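Aldehyde dehydrogenase (Burkholderia cenocepacia, PDB 4O6R) probably oxidises aldehydes to carboxylic acids with NAD(P)+ as hydride acceptor, as in other aldehyde dehydrogenases, and binds AMP in its nucleotide pocket. Local coordinates at residues 171-176 against 471-476; 179-184 against 206-211; 257-262 against 291-296. All blocks are in the same frame, centred on the assembly; numbering follows the deposited sequence. Where two conformers were deposited one is given.

In the fold
Contact 2 pairs two strands of the mixed sheet that carries the nucleotide pocket, and contact 1 joins two helix ends beside that sheet. Helix 159-172 ends in contact 1, strand 176-180 follows after a short turn and runs into contact 2, and the two contacts touch where L171 packs on V206, their centres about 19 Å apart. Contact 3 lies in the seven-stranded sheet, on the opposite side of the chain's centre, its centre about 30 and 29 Å from those of contacts 1 and 2. Along the sequence contact 2 closes before contact 3 opens, and contact 1 brackets both. This matches the family's separate nucleotide-binding and catalytic domains, each with parallel beta-alpha-beta units.

Contact 1 (171-176 against 471-476); sequences LAAGNT and EAMHDY
The methyl CE of M473 fits against the end of helix 159-172, 4.0 Å from A172 CB and 3.8 Å from A173 CB. Its side chain leaves the helix at an angle to this target and turns back through two bends (chi2 -58°, chi3 -71°), so that CE, more than the sulfur, does the touching. Beside it A173 CB meets Y476 CB at 4.1 Å, which extends the apolar patch toward the end of helix 469-475.

Just beyond, G174 ends its helix in a Schellman motif with positive phi, and N175 then points its amide across the gap. N175 ND2 donates to Y476 O at 2.9 Å, nearly straight, in the carbonyl plane and on a lone pair. The two side chains cross at about a right angle, with the amide and ring planes 62° apart. A170 O takes a second bond from ND2, and G148 N of strand 138-153 donates to OD1; Y476 OH reaches Q152 on the same strand.

Bonds at both ends of the N175 amide fix its flip. The Y476 carbonyl, at the exit of helix 469-475, is thus satisfied in a buried place, and one asparagine ties two helix ends to the central sheet.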
# COMPACT_ATOMS: atom_id res chain seq x y z
N LEU A 171 -9.44 10.27 15.70
CA LEU A 171 -9.67 9.37 16.82
C LEU A 171 -9.24 7.97 16.46
O LEU A 171 -8.57 7.30 17.25
CB LEU A 171 -11.14 9.38 17.22
CG LEU A 171 -11.59 10.65 17.93
CD1 LEU A 171 -13.11 10.65 18.11
CD2 LEU A 171 -10.87 10.82 19.25
N ALA A 172 -9.59 7.55 15.26
CA ALA A 172 -9.21 6.22 14.77
C ALA A 172 -7.71 6.04 14.84
O ALA A 172 -7.23 5.00 15.27
CB ALA A 172 -9.69 6.00 13.35
N ALA A 173 -6.98 7.10 14.48
CA ALA A 173 -5.52 7.06 14.46
C ALA A 173 -4.85 7.14 15.82
O ALA A 173 -3.65 6.98 15.89
CB ALA A 173 -4.99 8.17 13.58
N GLY A 174 -5.63 7.32 16.90
CA GLY A 174 -5.08 7.39 18.22
C GLY A 174 -4.75 8.77 18.79
O GLY A 174 -4.08 8.86 19.81
N ASN A 175 -5.23 9.83 18.16
CA ASN A 175 -5.07 11.19 18.69
C ASN A 175 -6.19 11.51 19.65
O ASN A 175 -7.26 10.91 19.56
CB ASN A 175 -5.10 12.22 17.59
CG ASN A 175 -4.02 11.98 16.55
OD1 ASN A 175 -2.87 12.32 16.77
ND2 ASN A 175 -4.40 11.37 15.42
N THR A 176 -5.97 12.48 20.53
CA THR A 176 -7.09 13.03 21.30
C THR A 176 -7.40 14.38 20.68
O THR A 176 -6.59 14.93 19.91
CB THR A 176 -6.77 13.16 22.79
OG1 THR A 176 -5.54 13.88 22.95
CG2 THR A 176 -6.68 11.80 23.41
N GLU A 471 -5.73 8.56 3.16
CA GLU A 471 -5.09 9.86 3.11
C GLU A 471 -5.25 10.63 4.43
O GLU A 471 -4.27 11.20 4.94
CB GLU A 471 -5.61 10.66 1.94
CG GLU A 471 -5.21 10.07 0.59
CD GLU A 471 -6.16 8.97 0.06
OE1 GLU A 471 -7.10 8.52 0.78
OE2 GLU A 471 -6.00 8.58 -1.11
N ALA A 472 -6.46 10.64 4.98
CA ALA A 472 -6.72 11.30 6.26
C ALA A 472 -5.93 10.59 7.36
O ALA A 472 -5.36 11.23 8.23
CB ALA A 472 -8.20 11.29 6.59
N MET A 473 -5.91 9.26 7.33
CA MET A 473 -5.12 8.51 8.35
C MET A 473 -3.66 8.86 8.29
O MET A 473 -3.01 9.00 9.34
CB MET A 473 -5.28 7.01 8.17
CG MET A 473 -6.68 6.51 8.39
SD MET A 473 -7.35 6.88 10.01
CE MET A 473 -6.40 5.78 11.05
N HIS A 474 -3.12 8.99 7.09
CA HIS A 474 -1.71 9.41 6.95
C HIS A 474 -1.46 10.80 7.59
O HIS A 474 -0.47 10.99 8.30
CB HIS A 474 -1.32 9.40 5.46
CG HIS A 474 0.13 9.64 5.20
ND1 HIS A 474 1.06 8.62 5.17
CD2 HIS A 474 0.82 10.78 4.97
CE1 HIS A 474 2.25 9.13 4.90
NE2 HIS A 474 2.13 10.44 4.79
N ASP A 475 -2.34 11.75 7.30
CA ASP A 475 -2.21 13.13 7.77
C ASP A 475 -2.48 13.24 9.29
O ASP A 475 -2.22 14.30 9.87
CB ASP A 475 -3.23 14.06 7.06
CG ASP A 475 -2.95 14.29 5.59
OD1 ASP A 475 -1.83 13.99 5.09
OD2 ASP A 475 -3.89 14.87 4.95
N TYR A 476 -3.06 12.21 9.91
CA TYR A 476 -3.24 12.17 11.37
C TYR A 476 -2.26 11.24 12.10
O TYR A 476 -2.43 10.97 13.30
CB TYR A 476 -4.71 11.85 11.74
CG TYR A 476 -5.53 13.11 11.73
CD1 TYR A 476 -5.34 14.05 12.73
CD2 TYR A 476 -6.43 13.41 10.70
CE1 TYR A 476 -6.06 15.24 12.74
CE2 TYR A 476 -7.16 14.60 10.71
CZ TYR A 476 -6.95 15.51 11.76
OH TYR A 476 -7.61 16.71 11.82

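Contact 2 (179-184 against 206-211); sequences LKPSEI and VNIVPG. With AMP (adenosine monophosphate), chain E.
The rings of P181 and P210 touch through their CG atoms, 3.9 Å apart, and are set obliquely to each other. The P181 ring also rests on I208, whose CG2 comes 3.7 Å from P181 CD, the two side chains crossing at about a right angle. The flat carboxylate of E183 brings OE1 beside K180 NZ, in a salt bridge whose hydrogen bond is weak, and near AMP O2', from which it accepts a weak hydrogen bond.

K180 NZ is where these groups converge. Bends at chi2, chi3 and chi4 curl the lysine chain past V209 O, so that its ammonium ends between the two loops and the ribose. NZ donates to G211 O at 2.8 Å, nearly along the C=O axis, and to P181 O from above the carbonyl plane. On the ligand side it bonds to AMP O2' at 3.0 Å and, weakly, to AMP O3'. Two carbonyls and a carboxylate around it would probably stabilise the positive charge. A lysine and a glutamate at the ribose hydroxyls are consistent with the adenosine end of a dinucleotide site; S234, V154, T237 and Q218 add further bonds to AMP.

Behind the pocket the backbones pair as parallel strands: L179 N donates to N207 O at 2.8 Å, and V209 N to L179 O at 2.9 Å.

This pairing joins strands 176-180 and 206-208 of a beta-alpha-beta unit. The connecting helix 187-199 covers P181 and I208 through T189, helix 159-172 packs on L179 and V206, and helix 47-66 lies against N207 and V209, while K180 pairs through its backbone with Q152 and V154 of strand 138-153 and the loop beyond it.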
# COMPACT_ATOMS: atom_id res chain seq x y z
N LEU A 179 -12.02 20.16 19.71
CA LEU A 179 -12.74 20.62 18.56
C LEU A 179 -13.49 21.92 18.90
O LEU A 179 -14.24 21.99 19.88
CB LEU A 179 -13.67 19.53 18.03
CG LEU A 179 -14.36 19.81 16.67
CD1 LEU A 179 -14.51 18.55 15.83
CD2 LEU A 179 -15.71 20.40 16.88
N LYS A 180 -13.30 22.93 18.06
CA LYS A 180 -14.03 24.20 18.17
C LYS A 180 -15.05 24.30 17.04
O LYS A 180 -14.71 24.68 15.91
CB LYS A 180 -13.09 25.42 18.15
CG LYS A 180 -13.88 26.71 18.53
CD LYS A 180 -13.52 27.97 17.77
CE LYS A 180 -14.33 28.21 16.52
NZ LYS A 180 -15.76 28.56 16.73
N PRO A 181 -16.31 23.93 17.32
CA PRO A 181 -17.32 24.03 16.26
C PRO A 181 -17.76 25.47 16.12
O PRO A 181 -17.43 26.32 16.99
CB PRO A 181 -18.47 23.16 16.79
CG PRO A 181 -18.40 23.37 18.27
CD PRO A 181 -16.92 23.49 18.60
N SER A 182 -18.51 25.77 15.08
CA SER A 182 -19.00 27.12 14.90
C SER A 182 -19.95 27.48 16.01
O SER A 182 -20.86 26.70 16.35
CB SER A 182 -19.77 27.27 13.60
OG SER A 182 -20.26 28.58 13.52
N GLU A 183 -19.75 28.68 16.56
CA GLU A 183 -20.64 29.19 17.59
C GLU A 183 -22.00 29.57 17.02
O GLU A 183 -22.94 29.74 17.77
CB GLU A 183 -20.00 30.39 18.33
CG GLU A 183 -19.89 31.68 17.55
CD GLU A 183 -18.77 31.74 16.53
OE1 GLU A 183 -18.05 30.73 16.27
OE2 GLU A 183 -18.61 32.85 15.99
N ILE A 184 -22.08 29.69 15.69
CA ILE A 184 -23.36 29.94 15.00
C ILE A 184 -24.26 28.70 15.03
O ILE A 184 -25.50 28.84 15.06
CB ILE A 184 -23.14 30.35 13.50
CG1 ILE A 184 -22.16 31.52 13.37
CG2 ILE A 184 -24.47 30.72 12.85
CD1 ILE A 184 -22.43 32.65 14.31
N VAL A 206 -12.21 13.46 23.76
CA VAL A 206 -12.86 14.44 22.87
C VAL A 206 -13.35 15.59 23.74
O VAL A 206 -14.12 15.37 24.70
CB VAL A 206 -14.07 13.84 22.12
CG1 VAL A 206 -14.79 14.90 21.29
CG2 VAL A 206 -13.59 12.71 21.24
N ASN A 207 -12.91 16.80 23.40
CA ASN A 207 -13.33 18.00 24.09
C ASN A 207 -13.89 19.01 23.09
O ASN A 207 -13.26 19.30 22.07
CB ASN A 207 -12.17 18.58 24.87
CG ASN A 207 -11.46 17.55 25.69
OD1 ASN A 207 -11.80 17.33 26.84
ND2 ASN A 207 -10.50 16.86 25.09
N ILE A 208 -15.07 19.52 23.38
CA ILE A 208 -15.76 20.49 22.52
C ILE A 208 -15.80 21.87 23.17
O ILE A 208 -16.31 22.02 24.29
CB ILE A 208 -17.20 20.05 22.20
CG1 ILE A 208 -17.23 18.58 21.79
CG2 ILE A 208 -17.80 20.92 21.11
CD1 ILE A 208 -16.50 18.26 20.51
N VAL A 209 -15.30 22.87 22.45
CA VAL A 209 -15.18 24.23 23.00
C VAL A 209 -15.73 25.29 22.03
O VAL A 209 -14.98 26.04 21.43
CB VAL A 209 -13.75 24.52 23.43
CG1 VAL A 209 -13.41 23.70 24.67
CG2 VAL A 209 -12.77 24.19 22.33
N PRO A 210 -17.06 25.33 21.85
CA PRO A 210 -17.65 26.38 21.04
C PRO A 210 -17.32 27.75 21.65
O PRO A 210 -17.35 27.91 22.88
CB PRO A 210 -19.16 26.14 21.16
CG PRO A 210 -19.33 24.80 21.80
CD PRO A 210 -18.08 24.60 22.62
N GLY A 211 -17.03 28.70 20.80
CA GLY A 211 -16.65 30.05 21.21
C GLY A 211 -16.26 30.80 19.96
O GLY A 211 -16.27 30.24 18.86
P AMP E . -14.14 31.72 8.95
O1P AMP E . -13.38 31.08 7.84
O2P AMP E . -13.34 32.86 9.63
O3P AMP E . -15.60 32.04 8.57
O5' AMP E . -14.35 30.62 10.17
C5' AMP E . -14.57 29.19 10.13
C4' AMP E . -14.30 28.65 11.57
O4' AMP E . -13.07 29.24 12.05
C3' AMP E . -15.33 28.98 12.66
O3' AMP E . -15.56 27.90 13.63
C2' AMP E . -14.75 30.25 13.30
O2' AMP E . -15.22 30.58 14.63
C1' AMP E . -13.24 30.00 13.26
N9 AMP E . -12.37 31.22 13.29
C8 AMP E . -12.70 32.50 12.95
N7 AMP E . -11.63 33.35 13.15
C5 AMP E . -10.58 32.62 13.62
C6 AMP E . -9.16 32.84 14.02
N6 AMP E . -8.60 34.06 13.98
N1 AMP E . -8.40 31.81 14.44
C2 AMP E . -8.93 30.58 14.49
N3 AMP E . -10.21 30.30 14.16
C4 AMP E . -11.08 31.23 13.71

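Contact 3 (257-262 against 291-296); sequences GGKGAN and AGSRLV
R294 grips the carbonyl of K259 side-on, with two nitrogens on one oxygen: NE lies 2.8 Å and NH2 2.9 Å from K259 O. The oxygen sits close to the guanidinium plane, at its edge, and NH2 approaches it nearly head-on along the C=O direction while NE comes from above the carbonyl plane. A261 CB covers one face of the guanidinium, 3.7 Å from NH2. The bend at chi3 (-69°) turns the group back over 259-261, and the K259 chain crosses R294 with CG 3.6 Å from NE.

Alongside, the backbones bond in parallel register. R294 N donates to G260 O, N262 N to R294 O at 2.7 Å, and V296 N to N262 O. On the face opposite R294 and A261, N262 and L295 lie side by side, pointing the same way, with L295 CD1 3.6 Å from N262 O. Strands 261-264 and 294-298 are neighbours in the seven-stranded sheet, joined by helix 270-282 as a beta-alpha-beta unit; before the pairing starts, G292 centres an inverse gamma turn.

Four waters bridge the segments. One links G258 O to S293 OG, another G260 N to A291 O, a third K259 NZ to S293 O, and the last N262 ND2 to G292 O. Further out, K259 NZ is held by the carbonyls of E389 and V386, and N262 OD1 by W423 NE1. I410 O and A411 O take R294 NH1 and NH2, which fixes the rotation of the guanidinium that grips K259.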
# COMPACT_ATOMS: atom_id res chain seq x y z
N GLY A 257 -12.17 26.87 0.79
CA GLY A 257 -13.15 27.36 -0.16
C GLY A 257 -12.83 27.02 -1.60
O GLY A 257 -11.75 26.49 -1.95
N GLY A 258 -13.81 27.34 -2.45
CA GLY A 258 -13.88 26.85 -3.80
C GLY A 258 -14.71 27.79 -4.65
O GLY A 258 -15.50 28.60 -4.14
N LYS A 259 -14.53 27.70 -5.94
CA LYS A 259 -15.42 28.36 -6.86
C LYS A 259 -15.61 27.35 -8.00
O LYS A 259 -15.12 27.54 -9.12
CB LYS A 259 -14.84 29.68 -7.35
CG LYS A 259 -15.81 30.55 -8.14
CD LYS A 259 -16.80 31.28 -7.25
CE LYS A 259 -17.88 31.98 -8.08
NZ LYS A 259 -18.93 32.65 -7.27
N GLY A 260 -16.31 26.28 -7.66
CA GLY A 260 -16.38 25.09 -8.50
C GLY A 260 -17.00 25.30 -9.88
O GLY A 260 -18.12 25.83 -9.98
N ALA A 261 -16.26 24.94 -10.93
CA ALA A 261 -16.85 24.90 -12.26
C ALA A 261 -17.67 23.63 -12.43
O ALA A 261 -17.27 22.53 -11.97
CB ALA A 261 -15.77 24.95 -13.33
N ASN A 262 -18.80 23.77 -13.09
CA ASN A 262 -19.68 22.65 -13.46
C ASN A 262 -19.92 22.80 -14.95
O ASN A 262 -20.70 23.66 -15.34
CB ASN A 262 -20.96 22.76 -12.64
CG ASN A 262 -21.92 21.61 -12.89
OD1 ASN A 262 -21.55 20.60 -13.48
ND2 ASN A 262 -23.16 21.76 -12.43
N ALA A 291 -19.71 23.65 -3.85
CA ALA A 291 -20.88 23.98 -4.65
C ALA A 291 -20.49 24.23 -6.08
O ALA A 291 -19.46 24.83 -6.33
CB ALA A 291 -21.56 25.21 -4.11
N GLY A 292 -21.33 23.79 -7.02
CA GLY A 292 -21.15 24.09 -8.43
C GLY A 292 -21.56 25.53 -8.73
O GLY A 292 -22.60 25.76 -9.37
N SER A 293 -20.73 26.48 -8.30
CA SER A 293 -21.13 27.90 -8.36
C SER A 293 -20.86 28.60 -9.70
O SER A 293 -21.29 29.76 -9.89
CB SER A 293 -20.47 28.71 -7.24
OG SER A 293 -19.05 28.50 -7.21
N ARG A 294 -20.15 27.93 -10.59
CA ARG A 294 -19.97 28.40 -11.94
C ARG A 294 -20.48 27.37 -12.89
O ARG A 294 -19.90 26.28 -13.00
CB ARG A 294 -18.49 28.69 -12.25
CG ARG A 294 -17.93 29.82 -11.41
CD ARG A 294 -16.49 30.17 -11.79
NE ARG A 294 -15.57 29.09 -11.43
CZ ARG A 294 -14.54 28.68 -12.18
NH1 ARG A 294 -14.21 29.29 -13.32
NH2 ARG A 294 -13.82 27.64 -11.76
N LEU A 295 -21.54 27.71 -13.62
CA LEU A 295 -22.12 26.81 -14.57
C LEU A 295 -21.59 27.24 -15.91
O LEU A 295 -21.80 28.37 -16.33
CB LEU A 295 -23.63 26.87 -14.48
CG LEU A 295 -24.43 25.98 -15.38
CD1 LEU A 295 -24.22 24.54 -14.99
CD2 LEU A 295 -25.89 26.38 -15.33
N VAL A 296 -20.80 26.36 -16.53
CA VAL A 296 -20.01 26.69 -17.68
C VAL A 296 -20.61 25.89 -18.85
O VAL A 296 -20.42 24.67 -18.93
CB VAL A 296 -18.52 26.34 -17.48
CG1 VAL A 296 -17.73 26.70 -18.72
CG2 VAL A 296 -17.95 27.04 -16.26
O HOH W 1 -18.19 28.80 -4.67
O HOH W 2 -21.55 32.08 -8.35
O HOH W 3 -17.24 25.76 -4.96
O HOH W 4 -24.30 23.99 -10.88